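Local coordinates for protein uronate dehydrogenase (PDB 3RFX) that oxidises uronic acids with NAD as the hydride acceptor, as a Rossmann-fold member of the NAD-dependent epimerase/dehydratase family, at residues T9-Q14 and L30-L35; E21-M26 and D184-I189; M61-D66 and R99-P104; R105-S110 and A159-G164. The protein carries 1 engineered substitution. All coordinates share one frame; numbering follows the deposited sequence.

Contact 1 of 4, residues T9-Q14 and L30-L35; sequences TGAAGQ and LRLADL. With NAD (nicotinamide-adenine-dinucleotide), chain D.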
loop_
_atom_site.group_PDB
_atom_site.type_symbol
_atom_site.label_atom_id
_atom_site.label_comp_id
_atom_site.label_asym_id
_atom_site.label_seq_id
_atom_site.Cartn_x
_atom_site.Cartn_y
_atom_site.Cartn_z
ATOM N N THR A 9 -1.036 28.814 26.046
ATOM C CA THR A 9 0.178 29.573 25.765
ATOM C C THR A 9 -0.007 30.383 24.474
ATOM O O THR A 9 -0.950 30.149 23.731
ATOM C CB THR A 9 1.420 28.676 25.626
ATOM O OG1 THR A 9 1.318 27.881 24.433
ATOM C CG2 THR A 9 1.583 27.754 26.857
ATOM N N GLY A 10 0.896 31.328 24.221
ATOM C CA GLY A 10 0.762 32.242 23.088
ATOM C C GLY A 10 -0.529 33.041 23.116
ATOM O O GLY A 10 -1.073 33.424 22.066
ATOM N N ALA A 11 -1.018 33.323 24.320
ATOM C CA ALA A 11 -2.354 33.892 24.485
ATOM C C ALA A 11 -2.498 35.354 24.047
ATOM O O ALA A 11 -3.608 35.869 23.995
ATOM C CB ALA A 11 -2.829 33.733 25.925
ATOM N N ALA A 12 -1.386 36.016 23.752
ATOM C CA ALA A 12 -1.447 37.402 23.280
ATOM C C ALA A 12 -1.462 37.448 21.762
ATOM O O ALA A 12 -1.668 38.507 21.170
ATOM C CB ALA A 12 -0.271 38.202 23.807
ATOM N N GLY A 13 -1.225 36.298 21.135
ATOM C CA GLY A 13 -1.160 36.218 19.686
ATOM C C GLY A 13 -2.548 36.198 19.089
ATOM O O GLY A 13 -3.541 36.247 19.811
ATOM N N GLN A 14 -2.631 36.110 17.766
ATOM C CA GLN A 14 -3.929 36.176 17.108
ATOM C C GLN A 14 -4.844 34.999 17.463
ATOM O O GLN A 14 -6.005 35.199 17.810
ATOM C CB GLN A 14 -3.766 36.311 15.592
ATOM C CG GLN A 14 -4.976 36.938 14.911
ATOM C CD GLN A 14 -4.705 37.341 13.469
ATOM O OE1 GLN A 14 -3.566 37.636 13.094
ATOM N NE2 GLN A 14 -5.757 37.358 12.656
ATOM N N LEU A 30 -9.054 29.646 33.518
ATOM C CA LEU A 30 -8.228 29.686 32.327
ATOM C C LEU A 30 -6.939 30.426 32.646
ATOM O O LEU A 30 -6.967 31.593 33.039
ATOM C CB LEU A 30 -8.976 30.395 31.195
ATOM C CG LEU A 30 -8.615 30.035 29.756
ATOM C CD1 LEU A 30 -8.856 28.556 29.508
ATOM C CD2 LEU A 30 -9.447 30.881 28.794
ATOM N N ARG A 31 -5.806 29.749 32.500
ATOM C CA ARG A 31 -4.524 30.406 32.674
ATOM C C ARG A 31 -3.950 30.766 31.313
ATOM O O ARG A 31 -3.734 29.891 30.475
ATOM C CB ARG A 31 -3.538 29.527 33.446
ATOM C CG ARG A 31 -2.176 30.164 33.630
ATOM C CD ARG A 31 -1.260 29.292 34.472
ATOM N NE ARG A 31 -1.766 29.132 35.834
ATOM C CZ ARG A 31 -1.215 28.329 36.738
ATOM N NH1 ARG A 31 -0.150 27.604 36.419
ATOM N NH2 ARG A 31 -1.735 28.239 37.956
ATOM N N LEU A 32 -3.719 32.059 31.104
ATOM C CA LEU A 32 -3.177 32.576 29.852
ATOM C C LEU A 32 -1.717 32.944 30.034
ATOM O O LEU A 32 -1.342 33.562 31.036
ATOM C CB LEU A 32 -3.960 33.817 29.390
ATOM C CG LEU A 32 -5.440 33.704 29.013
ATOM C CD1 LEU A 32 -5.729 32.389 28.277
ATOM C CD2 LEU A 32 -6.338 33.842 30.233
ATOM N N ALA A 33 -0.886 32.573 29.068
ATOM C CA ALA A 33 0.531 32.899 29.136
ATOM C C ALA A 33 1.053 33.412 27.802
ATOM O O ALA A 33 0.551 33.039 26.741
ATOM C CB ALA A 33 1.346 31.684 29.597
ATOM N N ASP A 34 2.061 34.276 27.867
ATOM C CA ASP A 34 2.748 34.756 26.675
ATOM C C ASP A 34 4.016 35.474 27.102
ATOM O O ASP A 34 4.142 35.885 28.257
ATOM C CB ASP A 34 1.848 35.695 25.864
ATOM C CG ASP A 34 2.248 35.766 24.390
ATOM O OD1 ASP A 34 1.454 35.303 23.554
ATOM O OD2 ASP A 34 3.347 36.271 24.068
ATOM N N LEU A 35 4.965 35.594 26.179
ATOM C CA LEU A 35 6.160 36.395 26.408
ATOM C C LEU A 35 5.756 37.873 26.433
ATOM O O LEU A 35 6.337 38.681 27.163
ATOM C CB LEU A 35 7.178 36.149 25.295
ATOM C CG LEU A 35 8.482 36.954 25.329
ATOM C CD1 LEU A 35 9.319 36.590 26.544
ATOM C CD2 LEU A 35 9.282 36.744 24.054
HETATM P PA NAD D . 1.263 34.449 16.646
HETATM O O1A NAD D . 2.827 34.666 15.956
HETATM O O2A NAD D . 0.010 35.447 16.092
HETATM O O5B NAD D . 1.170 33.912 18.286
HETATM C C5B NAD D . 2.366 33.482 18.832
HETATM C C4B NAD D . 2.590 33.884 20.291
HETATM O O4B NAD D . 3.635 33.157 20.920
HETATM C C3B NAD D . 2.841 35.317 20.466
HETATM O O3B NAD D . 1.842 36.097 21.019
HETATM C C2B NAD D . 4.245 35.422 20.895
HETATM O O2B NAD D . 4.614 36.561 21.662
HETATM C C1B NAD D . 4.476 34.104 21.548
HETATM N N9A NAD D . 5.850 33.692 21.647
HETATM C C8A NAD D . 6.829 33.716 20.630
HETATM N N7A NAD D . 8.020 33.329 21.201
HETATM C C5A NAD D . 7.789 33.095 22.574
HETATM C C6A NAD D . 8.642 32.687 23.614
HETATM N N6A NAD D . 10.021 32.464 23.351
HETATM N N1A NAD D . 8.127 32.528 24.889
HETATM C C2A NAD D . 6.795 32.761 25.156
HETATM N N3A NAD D . 5.917 33.170 24.098
HETATM C C4A NAD D . 6.442 33.327 22.840
HETATM O O3 NAD D . 0.939 33.059 16.023
HETATM P PN NAD D . -0.515 32.535 15.640
HETATM O O1N NAD D . -1.553 33.030 16.632
HETATM O O2N NAD D . -0.908 32.983 14.238
HETATM O O5D NAD D . -0.473 30.956 15.693
#
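Asp-34 OD1 takes two hydrogen bonds where the loop after strand 5-9 meets the end of strand 30-34: one from Ala-12 N at 2.9 Å, reaching it from above the carboxylate plane, and one from NAD O3B at 2.7 Å. The other oxygen, Asp-34 OD2, accepts a hydrogen bond from NAD O2B at 2.7 Å, so the carboxylate grips both hydroxyls of the adenosine ribose. The side chain reaches them because Asp-34 CG lies anti to its own backbone N (chi1 -156°), and OD2 is held further by the backbone N of Ser-36. Over the same face of the carboxylate, Ala-12 CB sits 3.4 Å from Asp-34 OD1. One step back along the strand, Ala-11 N gives a nearly straight bond (172°) to Ala-33 O at 2.9 Å, and Ala-11 CB rests on Leu-32 CB at 3.6 Å, which fixes the loop against the strand. Gly-10 to Gly-13 form a type I beta turn, closed by Gly-13 N to Gly-10 O. The backbone of this turn lies close against the ribose, Gly-10 CA being 3.7 Å from NAD O4B. Gly-13 is also the N-cap of helix 14-22, and the first helical amide, Gln-14 N, binds the diphosphate at NAD O2A (3.2 Å, 172°), where the helix dipole would be expected to steady the negative charge. A glycine-rich turn between the first strand and its helix, with an acidic residue ending the second strand, is the classical dinucleotide-binding motif of the Rossmann fold.

Contact 2 of 4, residues E21-M26 and D184-I189; sequences ERLAPM and DFVSLI. With PO4 (phosphate ion), chain F.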
loop_
_atom_site.group_PDB
_atom_site.type_symbol
_atom_site.label_atom_id
_atom_site.label_comp_id
_atom_site.label_asym_id
_atom_site.label_seq_id
_atom_site.Cartn_x
_atom_site.Cartn_y
_atom_site.Cartn_z
ATOM N N GLU A 21 -11.113 33.653 24.636
ATOM C CA GLU A 21 -12.559 33.777 24.721
ATOM C C GLU A 21 -13.285 32.443 24.514
ATOM O O GLU A 21 -14.165 32.077 25.301
ATOM C CB GLU A 21 -13.081 34.805 23.713
ATOM C CG GLU A 21 -14.539 34.582 23.338
ATOM C CD GLU A 21 -14.965 35.375 22.116
ATOM O OE1 GLU A 21 -14.302 36.389 21.800
ATOM O OE2 GLU A 21 -15.966 34.983 21.472
ATOM N N ARG A 22 -12.916 31.718 23.459
ATOM C CA ARG A 22 -13.682 30.543 23.042
ATOM C C ARG A 22 -13.532 29.322 23.961
ATOM O O ARG A 22 -14.456 28.509 24.064
ATOM C CB ARG A 22 -13.328 30.153 21.602
ATOM C CG ARG A 22 -13.759 31.163 20.541
ATOM C CD ARG A 22 -15.273 31.298 20.470
ATOM N NE ARG A 22 -15.934 30.028 20.168
ATOM C CZ ARG A 22 -16.129 29.555 18.938
ATOM N NH1 ARG A 22 -15.704 30.240 17.879
ATOM N NH2 ARG A 22 -16.745 28.391 18.766
ATOM N N LEU A 23 -12.380 29.183 24.609
ATOM C CA LEU A 23 -12.129 28.006 25.461
ATOM C C LEU A 23 -12.495 28.225 26.930
ATOM O O LEU A 23 -12.334 27.322 27.753
ATOM C CB LEU A 23 -10.667 27.560 25.362
ATOM C CG LEU A 23 -10.172 27.219 23.951
ATOM C CD1 LEU A 23 -8.751 26.693 24.006
ATOM C CD2 LEU A 23 -11.104 26.225 23.290
ATOM N N ALA A 24 -12.979 29.421 27.255
ATOM C CA ALA A 24 -13.374 29.744 28.624
ATOM C C ALA A 24 -14.321 28.711 29.250
ATOM O O ALA A 24 -14.126 28.310 30.395
ATOM C CB ALA A 24 -13.979 31.149 28.693
ATOM N N PRO A 25 -15.345 28.269 28.503
ATOM C CA PRO A 25 -16.300 27.288 29.038
ATOM C C PRO A 25 -15.704 25.907 29.341
ATOM O O PRO A 25 -16.384 25.086 29.950
ATOM C CB PRO A 25 -17.333 27.159 27.912
ATOM C CG PRO A 25 -17.205 28.420 27.129
ATOM C CD PRO A 25 -15.753 28.760 27.176
ATOM N N MET A 26 -14.467 25.653 28.927
ATOM C CA MET A 26 -13.876 24.329 29.104
ATOM C C MET A 26 -13.279 24.086 30.486
ATOM O O MET A 26 -13.015 22.944 30.851
ATOM C CB MET A 26 -12.794 24.077 28.058
ATOM C CG MET A 26 -13.319 23.889 26.647
ATOM S SD MET A 26 -11.995 23.227 25.621
ATOM C CE MET A 26 -11.812 21.582 26.326
ATOM N N ASP A 184 -14.257 25.108 14.071
ATOM C CA ASP A 184 -13.737 23.745 13.899
ATOM C C ASP A 184 -12.492 23.477 14.741
ATOM O O ASP A 184 -12.280 22.356 15.198
ATOM C CB ASP A 184 -13.492 23.419 12.414
ATOM C CG ASP A 184 -14.786 23.185 11.647
ATOM O OD1 ASP A 184 -15.791 22.788 12.267
ATOM O OD2 ASP A 184 -14.806 23.384 10.415
ATOM N N PHE A 185 -11.670 24.499 14.970
ATOM C CA PHE A 185 -10.506 24.316 15.827
ATOM C C PHE A 185 -10.985 24.163 17.277
ATOM O O PHE A 185 -10.494 23.315 18.020
ATOM C CB PHE A 185 -9.515 25.476 15.675
ATOM C CG PHE A 185 -8.146 25.192 16.230
ATOM C CD1 PHE A 185 -7.845 23.962 16.809
ATOM C CD2 PHE A 185 -7.155 26.153 16.174
ATOM C CE1 PHE A 185 -6.592 23.707 17.321
ATOM C CE2 PHE A 185 -5.891 25.904 16.688
ATOM C CZ PHE A 185 -5.609 24.676 17.263
ATOM N N VAL A 186 -11.971 24.964 17.663
ATOM C CA VAL A 186 -12.544 24.843 18.999
ATOM C C VAL A 186 -13.135 23.448 19.226
ATOM O O VAL A 186 -12.872 22.820 20.251
ATOM C CB VAL A 186 -13.593 25.929 19.272
ATOM C CG1 VAL A 186 -14.328 25.646 20.592
ATOM C CG2 VAL A 186 -12.907 27.296 19.316
ATOM N N SER A 187 -13.919 22.958 18.274
ATOM C CA SER A 187 -14.514 21.635 18.432
ATOM C C SER A 187 -13.447 20.539 18.445
ATOM O O SER A 187 -13.602 19.528 19.134
ATOM C CB SER A 187 -15.574 21.362 17.362
ATOM O OG SER A 187 -14.978 21.287 16.082
ATOM N N LEU A 188 -12.357 20.732 17.707
ATOM C CA LEU A 188 -11.269 19.750 17.739
ATOM C C LEU A 188 -10.651 19.701 19.134
ATOM O O LEU A 188 -10.396 18.624 19.687
ATOM C CB LEU A 188 -10.187 20.081 16.697
ATOM C CG LEU A 188 -8.915 19.234 16.821
ATOM C CD1 LEU A 188 -9.224 17.752 16.581
ATOM C CD2 LEU A 188 -7.813 19.729 15.886
ATOM N N ILE A 189 -10.400 20.876 19.703
ATOM C CA ILE A 189 -9.828 20.956 21.046
ATOM C C ILE A 189 -10.740 20.271 22.072
ATOM O O ILE A 189 -10.262 19.535 22.935
ATOM C CB ILE A 189 -9.516 22.417 21.448
ATOM C CG1 ILE A 189 -8.319 22.933 20.639
ATOM C CG2 ILE A 189 -9.232 22.524 22.948
ATOM C CD1 ILE A 189 -8.127 24.430 20.716
HETATM P P PO4 F . -14.864 34.193 16.642
HETATM O O1 PO4 F . -14.614 33.653 15.253
HETATM O O2 PO4 F . -16.349 34.363 16.851
HETATM O O3 PO4 F . -14.329 33.226 17.669
HETATM O O4 PO4 F . -14.166 35.523 16.799
#
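Val-186 is the central bump of this contact, projecting from helix 182-194 against Arg-22 and Leu-23 at the end of helix 14-22. Its CG2 methyl touches Arg-22 CB at 3.7 Å and also lies over the centre of the guanidinium, 3.9 Å above the plane, so that the arginine curls round the methyl. The curl comes from bends at chi2 (-64°) and chi3 (-59°), which fold the chain back instead of letting it extend. The edge of the same guanidinium is used for charge: Arg-22 NH1 donates to phosphate O3 at 3.3 Å, the phosphate probably coming from the crystallisation liquor, while NH2 forms a salt bridge with Asp-183. On its other methyl, Val-186 CG1 faces Leu-23 CD2 at 4.2 Å. One helical turn further on, Ile-189 fits between Leu-23 and Met-26, crossing each at about a right angle: its CD1 meets Leu-23 CD1 at 4.0 Å, and its CG2 meets Met-26 SD at 3.9 Å. Met-19 lies against both Val-186 and Ile-189, extending the apolar seam back along helix 14-22. The joint is thus apolar inside and charged at the Arg-22 end. It packs the helix following the first Rossmann strand against the later helix 182-194, as helices do when they lie side by side over one face of a parallel alpha/beta sheet.

Contact 3 of 4, residues M61-D66 and R99-P104; sequences MVAGCD and RAHGQP. With PO4 (phosphate ion), chain E.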
loop_
_atom_site.group_PDB
_atom_site.type_symbol
_atom_site.label_atom_id
_atom_site.label_comp_id
_atom_site.label_asym_id
_atom_site.label_seq_id
_atom_site.Cartn_x
_atom_site.Cartn_y
_atom_site.Cartn_z
ATOM N N MET A 61 4.561 27.955 35.069
ATOM C CA MET A 61 3.444 28.171 34.158
ATOM C C MET A 61 2.557 26.930 34.078
ATOM O O MET A 61 1.328 27.019 34.107
ATOM C CB MET A 61 3.975 28.534 32.762
ATOM C CG MET A 61 2.897 28.862 31.737
ATOM S SD MET A 61 3.620 29.116 30.103
ATOM C CE MET A 61 4.456 27.549 29.868
ATOM N N VAL A 62 3.190 25.766 33.993
ATOM C CA VAL A 62 2.453 24.520 33.800
ATOM C C VAL A 62 1.840 23.953 35.087
ATOM O O VAL A 62 0.745 23.387 35.067
ATOM C CB VAL A 62 3.342 23.459 33.103
ATOM C CG1 VAL A 62 2.663 22.089 33.100
ATOM C CG2 VAL A 62 3.668 23.906 31.671
ATOM N N ALA A 63 2.552 24.104 36.203
ATOM C CA ALA A 63 2.113 23.538 37.482
ATOM C C ALA A 63 0.675 23.919 37.816
ATOM O O ALA A 63 0.300 25.092 37.758
ATOM C CB ALA A 63 3.066 23.965 38.612
ATOM N N GLY A 64 -0.137 22.921 38.152
ATOM C CA GLY A 64 -1.526 23.155 38.497
ATOM C C GLY A 64 -2.509 23.120 37.337
ATOM O O GLY A 64 -3.715 23.258 37.545
ATOM N N CYS A 65 -2.006 22.924 36.118
ATOM C CA CYS A 65 -2.871 22.858 34.940
ATOM C C CYS A 65 -3.228 21.430 34.552
ATOM O O CYS A 65 -2.382 20.541 34.588
ATOM C CB CYS A 65 -2.208 23.560 33.754
ATOM S SG CYS A 65 -1.865 25.311 34.087
ATOM N N ASP A 66 -4.482 21.235 34.160
ATOM C CA ASP A 66 -5.007 19.919 33.810
ATOM C C ASP A 66 -4.953 19.655 32.308
ATOM O O ASP A 66 -5.198 18.539 31.860
ATOM C CB ASP A 66 -6.446 19.812 34.298
ATOM C CG ASP A 66 -6.558 20.033 35.789
ATOM O OD1 ASP A 66 -5.905 19.270 36.531
ATOM O OD2 ASP A 66 -7.261 20.978 36.214
ATOM N N ARG A 99 5.936 16.847 32.304
ATOM C CA ARG A 99 6.339 15.555 32.853
ATOM C C ARG A 99 6.454 15.648 34.382
ATOM O O ARG A 99 6.201 14.677 35.101
ATOM C CB ARG A 99 7.661 15.100 32.238
ATOM C CG ARG A 99 8.113 13.724 32.717
ATOM C CD ARG A 99 9.273 13.183 31.899
ATOM N NE ARG A 99 10.535 13.875 32.159
ATOM C CZ ARG A 99 11.362 13.564 33.153
ATOM N NH1 ARG A 99 11.053 12.571 33.988
ATOM N NH2 ARG A 99 12.496 14.242 33.314
ATOM N N ALA A 100 6.808 16.837 34.866
ATOM C CA ALA A 100 6.967 17.077 36.299
ATOM C C ALA A 100 5.649 17.368 37.013
ATOM O O ALA A 100 5.594 17.356 38.244
ATOM C CB ALA A 100 7.966 18.216 36.531
ATOM N N HIS A 101 4.584 17.618 36.251
ATOM C CA HIS A 101 3.314 18.023 36.840
ATOM C C HIS A 101 2.090 17.245 36.352
ATOM O O HIS A 101 1.047 17.832 36.072
ATOM C CB HIS A 101 3.104 19.540 36.681
ATOM C CG HIS A 101 4.119 20.358 37.417
ATOM N ND1 HIS A 101 4.033 20.603 38.770
ATOM C CD2 HIS A 101 5.269 20.940 37.002
ATOM C CE1 HIS A 101 5.075 21.322 39.153
ATOM N NE2 HIS A 101 5.841 21.539 38.098
ATOM N N GLY A 102 2.213 15.924 36.266
ATOM C CA GLY A 102 1.053 15.081 36.028
ATOM C C GLY A 102 0.729 14.810 34.566
ATOM O O GLY A 102 -0.310 14.218 34.261
ATOM N N GLN A 103 1.627 15.229 33.677
ATOM C CA GLN A 103 1.464 15.030 32.232
ATOM C C GLN A 103 0.095 15.453 31.724
ATOM O O GLN A 103 -0.619 14.664 31.108
ATOM C CB GLN A 103 1.791 13.575 31.841
ATOM C CG GLN A 103 3.223 13.229 32.182
ATOM C CD GLN A 103 3.645 11.810 31.837
ATOM O OE1 GLN A 103 4.797 11.441 32.062
ATOM N NE2 GLN A 103 2.731 11.018 31.286
ATOM N N PRO A 104 -0.276 16.720 31.967
ATOM C CA PRO A 104 -1.534 17.227 31.422
ATOM C C PRO A 104 -1.518 17.045 29.897
ATOM O O PRO A 104 -0.475 17.250 29.271
ATOM C CB PRO A 104 -1.482 18.722 31.773
ATOM C CG PRO A 104 -0.018 19.018 31.899
ATOM C CD PRO A 104 0.535 17.793 32.564
HETATM P P PO4 E . 1.442 18.865 40.553
HETATM O O1 PO4 E . 2.939 18.823 40.378
HETATM O O2 PO4 E . 0.843 17.572 40.054
HETATM O O3 PO4 E . 1.127 19.004 42.024
HETATM O O4 PO4 E . 0.875 20.045 39.780
HETATM O O HOH W 1 -0.322 20.053 36.517
#
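Two helix-to-strand connections of the Rossmann fold meet here, the turn after helix 55-62 and the loop after helix 80-100, each leading into a strand of the central sheet. The main touch is a CH-pi contact: Ala-63 CB stands over one face of the His-101 imidazole, 3.5 Å from its centroid and 20° off the normal, leaning toward the CE1 and ND1 side of the ring. His-101 CG is anti to the carbonyl carbon (chi1 -64°), an orientation that lays the ring across Ala-63 with its nitrogens at the edge. There ND1 donates to phosphate O1 at 2.6 Å, and NE2 is hydrogen-bonded to Asn-59 OD1, so both ring nitrogens are engaged and the flip of the imidazole is probably fixed. The phosphate, likely from the crystallisation liquor, also receives a weak bond from Gly-64 N to its O4 and so bridges the two loops. Val-62 to Cys-65 make a type II beta turn, with Gly-64 at its positive-phi position and Cys-65 N bonded to Val-62 O. A water joins the backbones as well, lying 2.6 Å from His-101 O and 2.9 Å from Cys-65 O. Pro-104 packs against the end of the turn: its CB lies 3.5 Å from the carbonyl oxygen Cys-65 O, and its CG makes an apolar contact with Val-62 CG1 at 4.2 Å. Val-62 continues inward onto Leu-94 and Ala-97 of helix 80-100 and onto Leu-7 of strand 5-9, while Asp-66 pairs with the backbone of Arg-5 and Pro-104 runs directly into strand 105-111.

Contact 4 of 4, residues R105-S110 and A159-G164; sequences RIVFAS and ALVRIG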
loop_
_atom_site.group_PDB
_atom_site.type_symbol
_atom_site.label_atom_id
_atom_site.label_comp_id
_atom_site.label_asym_id
_atom_site.label_seq_id
_atom_site.Cartn_x
_atom_site.Cartn_y
_atom_site.Cartn_z
ATOM N N ARG A 105 -2.647 16.642 29.331
ATOM C CA ARG A 105 -2.760 16.426 27.891
ATOM C C ARG A 105 -2.478 17.730 27.135
ATOM O O ARG A 105 -2.908 18.804 27.564
ATOM C CB ARG A 105 -4.163 15.916 27.573
ATOM C CG ARG A 105 -4.400 15.537 26.119
ATOM C CD ARG A 105 -5.723 14.808 25.974
ATOM N NE ARG A 105 -5.658 13.454 26.540
ATOM C CZ ARG A 105 -6.689 12.617 26.567
ATOM N NH1 ARG A 105 -7.853 12.993 26.062
ATOM N NH2 ARG A 105 -6.558 11.397 27.096
ATOM N N ILE A 106 -1.770 17.619 26.009
ATOM C CA ILE A 106 -1.349 18.786 25.230
ATOM C C ILE A 106 -1.975 18.824 23.834
ATOM O O ILE A 106 -1.978 17.820 23.119
ATOM C CB ILE A 106 0.175 18.803 25.079
ATOM C CG1 ILE A 106 0.834 18.944 26.457
ATOM C CG2 ILE A 106 0.638 19.934 24.129
ATOM C CD1 ILE A 106 2.299 18.605 26.455
ATOM N N VAL A 107 -2.532 19.972 23.461
ATOM C CA VAL A 107 -2.838 20.235 22.051
ATOM C C VAL A 107 -1.689 21.088 21.525
ATOM O O VAL A 107 -1.510 22.227 21.952
ATOM C CB VAL A 107 -4.187 20.964 21.862
ATOM C CG1 VAL A 107 -4.409 21.353 20.385
ATOM C CG2 VAL A 107 -5.340 20.100 22.339
ATOM N N PHE A 108 -0.881 20.524 20.635
ATOM C CA PHE A 108 0.269 21.233 20.089
ATOM C C PHE A 108 -0.086 21.890 18.756
ATOM O O PHE A 108 -0.583 21.227 17.853
ATOM C CB PHE A 108 1.429 20.257 19.884
ATOM C CG PHE A 108 2.623 20.855 19.190
ATOM C CD1 PHE A 108 3.160 22.064 19.609
ATOM C CD2 PHE A 108 3.231 20.193 18.132
ATOM C CE1 PHE A 108 4.274 22.607 18.983
ATOM C CE2 PHE A 108 4.349 20.734 17.498
ATOM C CZ PHE A 108 4.873 21.935 17.929
ATOM N N ALA A 109 0.167 23.192 18.638
ATOM C CA ALA A 109 0.014 23.875 17.353
ATOM C C ALA A 109 1.202 23.561 16.451
ATOM O O ALA A 109 2.199 24.278 16.457
ATOM C CB ALA A 109 -0.103 25.386 17.558
ATOM N N SER A 110 1.123 22.464 15.709
ATOM C CA SER A 110 2.105 22.210 14.672
ATOM C C SER A 110 1.658 23.031 13.460
ATOM O O SER A 110 0.855 23.961 13.591
ATOM C CB SER A 110 2.180 20.718 14.326
ATOM O OG SER A 110 3.282 20.448 13.468
ATOM N N ALA A 159 -1.993 15.940 20.916
ATOM C CA ALA A 159 -2.544 16.019 19.561
ATOM C C ALA A 159 -1.626 16.917 18.741
ATOM O O ALA A 159 -1.444 18.083 19.082
ATOM C CB ALA A 159 -3.958 16.602 19.586
ATOM N N LEU A 160 -1.040 16.377 17.676
ATOM C CA LEU A 160 -0.136 17.155 16.824
ATOM C C LEU A 160 -0.937 17.804 15.698
ATOM O O LEU A 160 -1.151 17.203 14.641
ATOM C CB LEU A 160 0.953 16.253 16.242
ATOM C CG LEU A 160 1.764 15.461 17.271
ATOM C CD1 LEU A 160 2.674 14.466 16.568
ATOM C CD2 LEU A 160 2.561 16.410 18.170
ATOM N N VAL A 161 -1.395 19.025 15.931
ATOM C CA VAL A 161 -2.328 19.649 15.005
ATOM C C VAL A 161 -1.576 20.478 13.968
ATOM O O VAL A 161 -1.032 21.535 14.280
ATOM C CB VAL A 161 -3.363 20.516 15.740
ATOM C CG1 VAL A 161 -4.455 20.970 14.773
ATOM C CG2 VAL A 161 -3.973 19.733 16.898
ATOM N N ARG A 162 -1.534 19.970 12.743
ATOM C CA ARG A 162 -0.889 20.669 11.637
ATOM C C ARG A 162 -1.845 21.718 11.099
ATOM O O ARG A 162 -2.633 21.462 10.188
ATOM C CB ARG A 162 -0.469 19.676 10.556
ATOM C CG ARG A 162 0.648 18.762 11.037
ATOM C CD ARG A 162 1.075 17.754 9.973
ATOM N NE ARG A 162 2.207 16.952 10.438
ATOM C CZ ARG A 162 2.673 15.882 9.803
ATOM N NH1 ARG A 162 2.098 15.470 8.675
ATOM N NH2 ARG A 162 3.708 15.224 10.296
ATOM N N ILE A 163 -1.798 22.896 11.701
ATOM C CA ILE A 163 -2.735 23.969 11.346
ATOM C C ILE A 163 -2.565 24.416 9.881
ATOM O O ILE A 163 -1.445 24.624 9.419
ATOM C CB ILE A 163 -2.561 25.171 12.290
ATOM C CG1 ILE A 163 -2.873 24.744 13.730
ATOM C CG2 ILE A 163 -3.484 26.325 11.889
ATOM C CD1 ILE A 163 -2.512 25.789 14.772
ATOM N N GLY A 164 -3.679 24.528 9.166
ATOM C CA GLY A 164 -3.681 25.082 7.820
ATOM C C GLY A 164 -3.651 26.599 7.924
ATOM O O GLY A 164 -2.608 27.188 8.212
#
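Val-107 and Val-161 meet on one face of the sheet, CG1 to CG2 at 3.9 Å, with Ala-159 and Ala-109 on the same face. Farther along it, Ile-163 reaches back to Ala-109, CD1 to CB at 3.7 Å. On the other face Phe-108 packs beside Leu-160: the ring atom CD2 lies 3.8 Å from Leu-160 CD2, an oblique approach allowed by Leu-160 CG standing anti to its carbonyl carbon (chi1 -55°). Between these two layers runs parallel pairing. Phe-108 bonds through both N and O, its N donating to Ala-159 O at 2.9 Å and its O accepting from Val-161 N at 3.0 Å, and Ala-159 does likewise, its N going to Ile-106 O. The pairing becomes irregular toward the C-terminal end: the bond from Ser-110 N to Val-161 O is weak because it is bent (117°), that from Ile-163 N to Ser-110 O is weak and long, and Ala-109 and Arg-162 each centre an inverse gamma turn. At this polar edge Ser-110 and Arg-162 share a face and a partner, since Glu-144 takes a hydrogen bond from Ser-110 OG and a salt bridge from Arg-162 NH2. The two strands run 30° apart, 4.7 Å between their axes, as the fifth and sixth strands of the seven-stranded sheet. Helix 182-194 covers the valine face through Val-192 and Leu-188, helix 135-154 covers the Phe-108 face, and strands 67-70 and 202-205 flank the pair.

In the fold
All four contacts are built around one parallel sheet, and contact 1 binds the adenosine ribose and one phosphate of NAD. Contact 2 adjoins it, Leu-23 O and Leu-30 CD1 being 4.1 Å apart, and also reaches contact 4, where Leu-188 CD2 lies 3.7 Å from Val-161 CG1; helix 182-194 thus links helix 14-22 to strands 105-111 and 158-163. Contact 3 is tied to contact 1 through Arg-31, whose NH1 probably hydrogen-bonds to Met-61 O (2.8 Å) and to Ala-63 O (2.9 Å). Contacts 3 and 4 adjoin in sequence at Pro-104 and Arg-105. The Ile-163 side chain of contact 4 lies about 6 Å from NAD, against about 11 Å for Ile-189 and for Val-62.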